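PDB 4ULV: cytochrome c, class II from Shewanella frigidimarina, which carries a covalently attached heme c, probably serves in electron transfer and belongs to the cytochrome c' family, whose members bind diatomic gases. Local coordinates for residues 20-25 against 45-50; 27-30 against 35-38; 96-101 against 105-110. One frame throughout, in Å; residues are numbered along the deposited sequence. Where two conformers were deposited one is given.

Contact 1: 20-25 against 45-50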
ATOM      1  N   ALA A  20       3.252  -3.014  -8.368  1.00  9.59           N
ATOM      2  CA  ALA A  20       3.843  -3.923  -9.411  1.00  8.71           C
ATOM      3  C   ALA A  20       3.735  -5.379  -8.968  1.00  9.50           C
ATOM      4  O   ALA A  20       3.441  -6.278  -9.763  1.00 10.75           O
ATOM      5  CB  ALA A  20       5.265  -3.572  -9.723  1.00  9.42           C
ATOM      6  N   TYR A  21       3.957  -5.659  -7.697  1.00  9.61           N
ATOM      7  CA  TYR A  21       3.871  -7.033  -7.225  1.00 10.16           C
ATOM      8  C   TYR A  21       2.447  -7.594  -7.409  1.00  9.74           C
ATOM      9  O   TYR A  21       2.281  -8.707  -7.874  1.00 10.31           O
ATOM     10  CB  TYR A  21       4.286  -7.144  -5.743  1.00 11.25           C
ATOM     11  CG  TYR A  21       4.116  -8.502  -5.141  1.00 11.12           C
ATOM     12  CD1 TYR A  21       5.094  -9.483  -5.278  1.00 15.60           C
ATOM     13  CD2 TYR A  21       2.904  -8.852  -4.506  1.00 12.63           C
ATOM     14  CE1 TYR A  21       4.931 -10.750  -4.741  1.00 19.30           C
ATOM     15  CE2 TYR A  21       2.722 -10.129  -3.971  1.00 15.22           C
ATOM     16  CZ  TYR A  21       3.724 -11.079  -4.125  1.00 15.95           C
ATOM     17  OH  TYR A  21       3.595 -12.325  -3.615  1.00 21.26           O
ATOM     18  N   ASN A  22       1.468  -6.798  -7.044  1.00  8.56           N
ATOM     19  CA  ASN A  22       0.103  -7.262  -7.133  1.00  7.49           C
ATOM     20  C   ASN A  22      -0.397  -7.334  -8.569  1.00  9.50           C
ATOM     21  O   ASN A  22      -0.979  -8.344  -8.950  1.00 10.74           O
ATOM     22  CB  ASN A  22      -0.791  -6.358  -6.239  1.00  8.89           C
ATOM     23  CG  ASN A  22      -0.693  -6.718  -4.770  1.00 11.21           C
ATOM     24  OD1 ASN A  22      -1.331  -7.657  -4.335  1.00 11.54           O
ATOM     25  ND2 ASN A  22       0.198  -6.043  -4.047  1.00 12.15           N
ATOM     26  N   PHE A  23      -0.092  -6.293  -9.326  1.00  9.01           N
ATOM     27  CA  PHE A  23      -0.496  -6.275 -10.730  1.00 10.26           C
ATOM     28  C   PHE A  23       0.199  -7.390 -11.509  1.00  9.79           C
ATOM     29  O   PHE A  23      -0.385  -8.010 -12.429  1.00 10.98           O
ATOM     30  CB  PHE A  23      -0.155  -4.915 -11.326  1.00 10.13           C
ATOM     31  CG  PHE A  23      -0.778  -4.660 -12.688  1.00  9.86           C
ATOM     32  CD1 PHE A  23      -2.123  -4.460 -12.795  1.00 11.97           C
ATOM     33  CD2 PHE A  23      -0.011  -4.530 -13.808  1.00 11.41           C
ATOM     34  CE1 PHE A  23      -2.741  -4.232 -14.003  1.00 13.11           C
ATOM     35  CE2 PHE A  23      -0.590  -4.290 -15.021  1.00 12.40           C
ATOM     36  CZ  PHE A  23      -1.975  -4.115 -15.119  1.00 11.81           C
ATOM     37  N   GLY A  24       1.461  -7.631 -11.210  1.00  9.10           N
ATOM     38  CA  GLY A  24       2.244  -8.713 -11.819  1.00  9.91           C
ATOM     39  C   GLY A  24       1.733 -10.099 -11.558  1.00  9.76           C
ATOM     40  O   GLY A  24       1.652 -10.950 -12.431  1.00 11.33           O
ATOM     41  N   ASP A  25       1.274 -10.305 -10.314  1.00 10.42           N
ATOM     42  CA  ASP A  25       0.626 -11.577  -9.986  1.00 10.27           C
ATOM     43  C   ASP A  25      -0.637 -11.823 -10.768  1.00  9.65           C
ATOM     44  O   ASP A  25      -0.895 -12.938 -11.262  1.00 11.35           O
ATOM     45  CB  ASP A  25       0.400 -11.742  -8.481  1.00 11.58           C
ATOM     46  CG  ASP A  25       0.069 -13.167  -8.112  1.00 13.58           C
ATOM     47  OD1 ASP A  25       0.941 -14.038  -8.308  1.00 15.48           O
ATOM     48  OD2 ASP A  25      -1.070 -13.403  -7.608  1.00 14.30           O
ATOM     49  N   ALA A  45      -6.733  -7.178  -7.207  1.00  8.78           N
ATOM     50  CA  ALA A  45      -7.256  -6.014  -7.867  1.00  8.46           C
ATOM     51  C   ALA A  45      -7.687  -4.948  -6.860  1.00  7.95           C
ATOM     52  O   ALA A  45      -7.474  -3.737  -7.073  1.00  9.06           O
ATOM     53  CB  ALA A  45      -8.462  -6.431  -8.759  1.00  7.96           C
ATOM     54  N   ASP A  46      -8.271  -5.371  -5.746  1.00  7.66           N
ATOM     55  CA  ASP A  46      -8.645  -4.414  -4.689  1.00  8.31           C
ATOM     56  C   ASP A  46      -7.358  -3.786  -4.097  1.00  8.34           C
ATOM     57  O   ASP A  46      -7.318  -2.579  -3.879  1.00  9.28           O
ATOM     58  CB  ASP A  46      -9.450  -5.133  -3.608  1.00  8.72           C
ATOM     59  CG  ASP A  46     -10.845  -5.606  -4.093  1.00 10.53           C
ATOM     60  OD1 ASP A  46     -11.410  -4.892  -4.922  1.00 13.41           O
ATOM     61  OD2 ASP A  46     -11.313  -6.694  -3.688  1.00 13.11           O
ATOM     62  N   ASN A  47      -6.288  -4.575  -3.937  1.00  8.90           N
ATOM     63  CA  ASN A  47      -4.988  -4.017  -3.479  1.00  9.86           C
ATOM     64  C   ASN A  47      -4.503  -2.944  -4.449  1.00  8.54           C
ATOM     65  O   ASN A  47      -4.095  -1.842  -4.072  1.00  8.98           O
ATOM     66  CB  ASN A  47      -3.944  -5.061  -3.371  1.00  9.78           C
ATOM     67  CG  ASN A  47      -4.148  -6.027  -2.212  1.00  9.48           C
ATOM     68  OD1 ASN A  47      -4.933  -5.718  -1.277  1.00  9.88           O
ATOM     69  ND2 ASN A  47      -3.440  -7.128  -2.170  1.00  8.32           N
ATOM     70  N   VAL A  48      -4.518  -3.274  -5.749  1.00  8.75           N
ATOM     71  CA  VAL A  48      -4.087  -2.284  -6.731  1.00 10.14           C
ATOM     72  C   VAL A  48      -4.925  -0.996  -6.727  1.00  8.35           C
ATOM     73  O   VAL A  48      -4.461   0.125  -6.823  1.00  9.52           O
ATOM     74  CB  VAL A  48      -3.978  -2.910  -8.190  1.00  9.24           C
ATOM     75  CG1 VAL A  48      -3.663  -1.844  -9.226  1.00 10.40           C
ATOM     76  CG2 VAL A  48      -2.903  -4.001  -8.189  1.00  9.32           C
ATOM     77  N   ALA A  49      -6.251  -1.161  -6.650  1.00  8.45           N
ATOM     78  CA  ALA A  49      -7.092   0.003  -6.641  1.00  8.64           C
ATOM     79  C   ALA A  49      -6.815   0.914  -5.383  1.00  8.76           C
ATOM     80  O   ALA A  49      -6.774   2.112  -5.525  1.00  9.92           O
ATOM     81  CB  ALA A  49      -8.583  -0.396  -6.636  1.00  8.91           C
ATOM     82  N   ALA A  50      -6.559   0.296  -4.234  1.00  7.66           N
ATOM     83  CA  ALA A  50      -6.229   1.073  -3.018  1.00  8.26           C
ATOM     84  C   ALA A  50      -4.858   1.689  -3.115  1.00  8.59           C
ATOM     85  O   ALA A  50      -4.632   2.854  -2.821  1.00  9.83           O
ATOM     86  CB  ALA A  50      -6.306   0.173  -1.798  1.00  9.99           C
TER

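Contact 2: 27-30 against 35-38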
ATOM      1  N   GLY A  27      -1.316 -10.512 -13.651  1.00 10.05           N
ATOM      2  CA  GLY A  27      -0.978 -10.734 -15.081  1.00  9.83           C
ATOM      3  C   GLY A  27      -0.427 -12.148 -15.239  1.00 10.00           C
ATOM      4  O   GLY A  27      -0.804 -12.834 -16.241  1.00 12.73           O
ATOM      5  N   ALA A  28       0.338 -12.670 -14.283  1.00 10.73           N
ATOM      6  CA  ALA A  28       0.816 -14.078 -14.375  1.00 12.32           C
ATOM      7  C   ALA A  28      -0.331 -15.068 -14.477  1.00 11.32           C
ATOM      8  O   ALA A  28      -0.265 -16.029 -15.231  1.00 14.02           O
ATOM      9  CB  ALA A  28       1.739 -14.436 -13.209  1.00 11.95           C
ATOM     10  N   MET A  29      -1.396 -14.844 -13.706  1.00 11.91           N
ATOM     11  CA  MET A  29      -2.538 -15.718 -13.754  1.00  9.72           C
ATOM     12  C   MET A  29      -3.288 -15.617 -15.103  1.00 12.37           C
ATOM     13  O   MET A  29      -3.781 -16.648 -15.636  1.00 21.74           O
ATOM     14  CB  MET A  29      -3.533 -15.354 -12.669  1.00 10.19           C
ATOM     15  CG  MET A  29      -3.062 -15.657 -11.245  1.00  9.71           C
ATOM     16  SD  MET A  29      -4.397 -15.412 -10.037  1.00 12.93           S
ATOM     17  CE  MET A  29      -3.520 -15.816  -8.548  1.00 14.79           C
ATOM     18  N   LEU A  30      -3.375 -14.419 -15.664  1.00 10.58           N
ATOM     19  CA  LEU A  30      -4.043 -14.240 -16.989  1.00 12.12           C
ATOM     20  C   LEU A  30      -3.205 -14.787 -18.151  1.00 10.86           C
ATOM     21  O   LEU A  30      -3.774 -15.113 -19.221  1.00 15.65           O
ATOM     22  CB  LEU A  30      -4.335 -12.792 -17.261  1.00 13.20           C
ATOM     23  CG  LEU A  30      -5.394 -12.208 -16.330  1.00 13.04           C
ATOM     24  CD1 LEU A  30      -5.489 -10.707 -16.564  1.00 13.96           C
ATOM     25  CD2 LEU A  30      -6.759 -12.902 -16.445  1.00 14.58           C
ATOM     26  N   PRO A  35      -1.196 -20.735 -11.445  1.00 10.84           N
ATOM     27  CA  PRO A  35      -2.572 -21.150 -11.414  1.00 11.63           C
ATOM     28  C   PRO A  35      -3.490 -19.950 -11.171  1.00 10.18           C
ATOM     29  O   PRO A  35      -3.232 -19.078 -10.345  1.00 13.18           O
ATOM     30  CB  PRO A  35      -2.625 -22.214 -10.293  1.00 12.06           C
ATOM     31  CG  PRO A  35      -1.181 -22.707 -10.172  1.00 11.64           C
ATOM     32  CD  PRO A  35      -0.328 -21.482 -10.486  1.00 13.53           C
ATOM     33  N   PHE A  36      -4.649 -19.965 -11.813  1.00 10.10           N
ATOM     34  CA  PHE A  36      -5.618 -18.884 -11.718  1.00  9.56           C
ATOM     35  C   PHE A  36      -6.529 -19.129 -10.513  1.00  9.65           C
ATOM     36  O   PHE A  36      -7.114 -20.197 -10.380  1.00 12.27           O
ATOM     37  CB  PHE A  36      -6.522 -18.809 -12.971  1.00 11.26           C
ATOM     38  CG  PHE A  36      -7.431 -17.612 -12.941  1.00 12.13           C
ATOM     39  CD1 PHE A  36      -7.028 -16.386 -13.447  1.00 18.15           C
ATOM     40  CD2 PHE A  36      -8.740 -17.713 -12.419  1.00 15.12           C
ATOM     41  CE1 PHE A  36      -7.883 -15.276 -13.372  1.00 19.43           C
ATOM     42  CE2 PHE A  36      -9.578 -16.618 -12.358  1.00 19.17           C
ATOM     43  CZ  PHE A  36      -9.148 -15.397 -12.807  1.00 18.81           C
ATOM     44  N   ASP A  37      -6.631 -18.147  -9.621  1.00  9.34           N
ATOM     45  CA  ASP A  37      -7.535 -18.192  -8.481  1.00  8.84           C
ATOM     46  C   ASP A  37      -8.320 -16.890  -8.475  1.00  9.06           C
ATOM     47  O   ASP A  37      -7.715 -15.830  -8.281  1.00 10.79           O
ATOM     48  CB  ASP A  37      -6.674 -18.345  -7.181  1.00 10.63           C
ATOM     49  CG  ASP A  37      -7.476 -18.421  -5.932  1.00 13.28           C
ATOM     50  OD1 ASP A  37      -8.435 -17.621  -5.760  1.00 12.08           O
ATOM     51  OD2 ASP A  37      -7.062 -19.249  -5.050  1.00 16.42           O
ATOM     52  N   ALA A  38      -9.632 -16.988  -8.728  1.00  9.51           N
ATOM     53  CA  ALA A  38     -10.409 -15.772  -8.929  1.00  9.44           C
ATOM     54  C   ALA A  38     -10.492 -14.907  -7.638  1.00  9.93           C
ATOM     55  O   ALA A  38     -10.609 -13.702  -7.721  1.00 10.39           O
ATOM     56  CB  ALA A  38     -11.820 -16.144  -9.394  1.00 12.36           C
TER

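Contact 3: 96-101 against 105-110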
ATOM      1  N   ALA A  96     -10.863  -3.680 -10.417  1.00  8.91           N
ATOM      2  CA  ALA A  96     -11.396  -4.306  -9.206  1.00  8.85           C
ATOM      3  C   ALA A  96     -12.882  -4.697  -9.362  1.00  9.02           C
ATOM      4  O   ALA A  96     -13.282  -5.770  -8.903  1.00 10.19           O
ATOM      5  CB  ALA A  96     -11.163  -3.452  -7.984  1.00  9.58           C
ATOM      6  N   VAL A  97     -13.683  -3.813  -9.990  1.00  8.80           N
ATOM      7  CA  VAL A  97     -15.097  -4.157 -10.247  1.00  9.22           C
ATOM      8  C   VAL A  97     -15.158  -5.346 -11.213  1.00  9.52           C
ATOM      9  O   VAL A  97     -15.910  -6.302 -10.947  1.00 11.21           O
ATOM     10  CB  VAL A  97     -15.875  -2.915 -10.805  1.00 10.22           C
ATOM     11  CG1 VAL A  97     -17.229  -3.289 -11.293  1.00  9.63           C
ATOM     12  CG2 VAL A  97     -16.019  -1.831  -9.747  1.00 13.98           C
ATOM     13  N   ALA A  98     -14.376  -5.316 -12.312  1.00  9.11           N
ATOM     14  CA  ALA A  98     -14.449  -6.397 -13.276  1.00 10.62           C
ATOM     15  C   ALA A  98     -14.076  -7.738 -12.657  1.00  9.38           C
ATOM     16  O   ALA A  98     -14.633  -8.788 -12.955  1.00 11.56           O
ATOM     17  CB  ALA A  98     -13.496  -6.100 -14.452  1.00 10.48           C
ATOM     18  N   ALA A  99     -13.120  -7.683 -11.705  1.00  8.91           N
ATOM     19  CA  ALA A  99     -12.691  -8.881 -11.026  1.00 10.53           C
ATOM     20  C   ALA A  99     -13.714  -9.536 -10.094  1.00 10.87           C
ATOM     21  O   ALA A  99     -13.544 -10.668  -9.673  1.00 13.32           O
ATOM     22  CB  ALA A  99     -11.406  -8.590 -10.229  1.00  9.70           C
ATOM     23  N   LYS A 100     -14.801  -8.823  -9.821  1.00 10.51           N
ATOM     24  CA  LYS A 100     -15.891  -9.407  -9.063  1.00 11.36           C
ATOM     25  C   LYS A 100     -16.854 -10.255  -9.913  1.00 13.18           C
ATOM     26  O   LYS A 100     -17.768 -10.810  -9.359  1.00 21.08           O
ATOM     27  CB  LYS A 100     -16.692  -8.317  -8.314  1.00 11.83           C
ATOM     28  CG  LYS A 100     -15.869  -7.404  -7.443  1.00 12.29           C
ATOM     29  CD  LYS A 100     -15.023  -8.197  -6.504  1.00 11.11           C
ATOM     30  CE  LYS A 100     -14.160  -7.297  -5.583  1.00 10.03           C
ATOM     31  NZ  LYS A 100     -12.847  -6.954  -6.300  1.00  9.98           N
ATOM     32  N   SER A 101     -16.618 -10.373 -11.201  1.00 12.61           N
ATOM     33  CA  SER A 101     -17.438 -11.135 -12.145  0.60 12.44           C
ATOM     34  C   SER A 101     -16.551 -12.276 -12.662  1.00 11.86           C
ATOM     35  O   SER A 101     -15.292 -12.273 -12.498  1.00 15.16           O
ATOM     36  CB  SER A 101     -17.803 -10.251 -13.320  0.60 14.28           C
ATOM     37  OG  SER A 101     -16.695 -10.229 -14.216  0.60 15.02           O
ATOM     38  N   ASN A 105     -13.486 -12.071 -20.637  1.00 14.49           N
ATOM     39  CA  ASN A 105     -13.182 -11.104 -21.709  0.60 17.28           C
ATOM     40  C   ASN A 105     -13.100  -9.683 -21.130  1.00 12.59           C
ATOM     41  O   ASN A 105     -12.242  -8.884 -21.459  1.00 13.73           O
ATOM     42  CB  ASN A 105     -14.289 -11.186 -22.787  0.60 21.13           C
ATOM     43  CG  ASN A 105     -14.051 -10.278 -23.973  0.60 24.42           C
ATOM     44  OD1 ASN A 105     -13.400 -10.678 -24.952  0.60 49.19           O
ATOM     45  ND2 ASN A 105     -14.611  -9.078 -23.935  0.60 24.26           N
ATOM     46  N   ASN A 106     -14.077  -9.367 -20.286  1.00 11.17           N
ATOM     47  CA  ASN A 106     -14.128  -8.043 -19.677  1.00  9.83           C
ATOM     48  C   ASN A 106     -12.910  -7.861 -18.727  1.00 10.20           C
ATOM     49  O   ASN A 106     -12.276  -6.803 -18.709  1.00 11.13           O
ATOM     50  CB  ASN A 106     -15.430  -7.824 -18.957  1.00 12.17           C
ATOM     51  CG  ASN A 106     -15.592  -6.390 -18.555  1.00 13.26           C
ATOM     52  OD1 ASN A 106     -15.628  -5.471 -19.399  1.00 17.17           O
ATOM     53  ND2 ASN A 106     -15.676  -6.171 -17.255  1.00 17.93           N
ATOM     54  N   ILE A 107     -12.596  -8.887 -17.934  1.00 10.63           N
ATOM     55  CA  ILE A 107     -11.414  -8.786 -17.055  1.00  9.16           C
ATOM     56  C   ILE A 107     -10.131  -8.585 -17.863  1.00  9.89           C
ATOM     57  O   ILE A 107      -9.298  -7.728 -17.465  1.00 11.71           O
ATOM     58  CB  ILE A 107     -11.285 -10.005 -16.141  1.00 11.18           C
ATOM     59  CG1 ILE A 107     -12.374  -9.949 -15.087  1.00 12.69           C
ATOM     60  CG2 ILE A 107      -9.910 -10.119 -15.484  1.00 12.77           C
ATOM     61  CD1 ILE A 107     -12.636 -11.260 -14.373  1.00 16.70           C
ATOM     62  N   LYS A 108      -9.913  -9.357 -18.952  1.00 10.65           N
ATOM     63  CA  LYS A 108      -8.717  -9.196 -19.763  1.00 12.78           C
ATOM     64  C   LYS A 108      -8.614  -7.777 -20.294  1.00 10.08           C
ATOM     65  O   LYS A 108      -7.523  -7.166 -20.254  1.00 11.56           O
ATOM     66  CB  LYS A 108      -8.667 -10.242 -20.841  1.00 14.27           C
ATOM     67  CG  LYS A 108      -8.295 -11.604 -20.256  1.00 20.65           C
ATOM     68  CD  LYS A 108      -8.217 -12.729 -21.269  1.00 22.13           C
ATOM     69  N   GLN A 109      -9.720  -7.228 -20.791  1.00 11.32           N
ATOM     70  CA  GLN A 109      -9.717  -5.858 -21.289  1.00 10.16           C
ATOM     71  C   GLN A 109      -9.484  -4.806 -20.165  1.00  9.74           C
ATOM     72  O   GLN A 109      -8.740  -3.825 -20.397  1.00 10.98           O
ATOM     73  CB  GLN A 109     -10.939  -5.591 -22.173  1.00 12.22           C
ATOM     74  CG  GLN A 109     -10.906  -4.186 -22.709  1.00 15.46           C
ATOM     75  CD  GLN A 109      -9.853  -3.992 -23.758  1.00 17.01           C
ATOM     76  OE1 GLN A 109      -9.882  -4.658 -24.777  1.00 30.07           O
ATOM     77  NE2 GLN A 109      -8.957  -3.053 -23.551  1.00 20.95           N
ATOM     78  N   ALA A 110     -10.092  -4.999 -19.003  1.00  9.10           N
ATOM     79  CA  ALA A 110      -9.855  -4.113 -17.874  1.00  7.35           C
ATOM     80  C   ALA A 110      -8.367  -4.132 -17.468  1.00  9.07           C
ATOM     81  O   ALA A 110      -7.792  -3.088 -17.115  1.00 11.66           O
ATOM     82  CB  ALA A 110     -10.767  -4.464 -16.729  1.00  9.97           C
TER

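Contact 1: 20-25 against 45-50
In the four-helix bundle of cytochrome c', N22 of helix 5-30 meets N47 and V48 of helix 38-51. The two helices run roughly antiparallel here. Their local axes approach to 8.9 Å, with 145° between directions. The polar link is one hydrogen bond between side-chain amides: N47 ND2 donates a hydrogen bond to N22 OD1, 3.1 Å away. The bond is nearly straight, 171° at the hydrogen. OD1 lies in the amide plane of N47. The two amides stand at about a right angle, and the donor sits above the carbonyl plane of N22, not on a lone pair. N22 has CG anti to its carbonyl carbon, chi1 -79°, which carries the amide across to helix 38-51. OD1 also accepts from R44 NH1. ND2 donates to L18 O and to the hydroxyl of Y11 of the second subunit, so this buried amide is held at both ends. An alanine at this position would probably leave N47 ND2 and R44 NH1 without their shared acceptor, and L18 O and Y11 of the second subunit without their donor. Next to the amides the contact is apolar. The F23 ring stacks with F111 and touches the heme. V48 CG2 lies against N22 and F23, 3.7 Å from N22 CB and 3.8 Å from F23 N.

Contact 2: 27-30 against 35-38
M29, near the end of helix 5-30, reaches across to P35, F36 and D37 in the loop that leads into helix 38-51. Its CG is anti to the carbonyl carbon, chi1 -69°, and the chain runs extended from there. This lays the thioether along the loop backbone. CG lies 3.5 Å from P35 O, and the terminal CE also packs near that oxygen. SD faces the backbone of D37. D37 N points at it almost in line, giving a weak N-H to sulfur hydrogen bond of 3.6 Å. F36 has its ring anti to the backbone N, chi1 -174°, which turns it back over the helix end. F36 CD1 touches M29 CB at 3.7 Å, and F36 CE1 touches L30 CD2 at 4.0 Å. Both carbons meet the ring obliquely. SD is 5.0 Å from the ring centroid, a Met-aromatic contact. D37 is the N-cap of helix 38-51, its OD1 accepting from V40 N. A thioether is a poor acceptor, so the bond to D37 N probably adds little and most of the contact rests on dispersion. Even so, the sulfur gives D37 N a partner just before the helix starts.

Contact 3: 96-101 against 105-110
A98 of helix 78-98 packs against I107, A110 and N106 of helix 104-125. The close part centres on A98 and I107, whose CA atoms are 5.4 Å apart. I107 CG1 is anti to the carbonyl carbon, chi1 -72°; this brings it beside the A98 carbonyl, with CG1 3.3 Å from A98 O. Beyond it CD1 reaches the turn, 3.4 Å from S101 O, and also packs on A99 CA. F41 of helix 38-51 also packs on I107. A98 CB meets A110 CB at 3.9 Å; two methyl groups let the helices come near. No hydrogen bond crosses between the segments. A98 O is instead satisfied within its own turn, by S101 N at 3.1 Å. In the conformer given for S101, its OG bonds to A98 O as well.

The outer side is looser. N106 is exposed, and its ND2 rests against A98 CB at 3.6 Å. The CB of K100 points away from helix 104-125. Its NZ bonds to A96 O, 2.9 Å away, and to S42 OG on helix 38-51. The type I turn from A98 to S101 opens a short connection between neighbouring helices. This is a tight helix hairpin, joining the last two long helices of the cytochrome c' four-helix bundle.

Contacts 1 and 2 both use helix 5-30 and sit on successive parts of it. Contact 1 is partly buried and nearer the chain centre, and it also faces the heme and the second subunit. Contact 2 is a surface contact, and contact 3 is buried although it lies towards the end of the bundle. Their chemistry differs accordingly. Contact 1 has a full side-chain hydrogen bond, contact 2 a weak one to sulfur, and contact 3 none across its segments. Contacts 1 and 3 touch directly: D46 OD1 and K100 NZ form a 2.9 Å salt bridge, and A45 packs on A96 and A99. Contacts 2 and 3 do not touch.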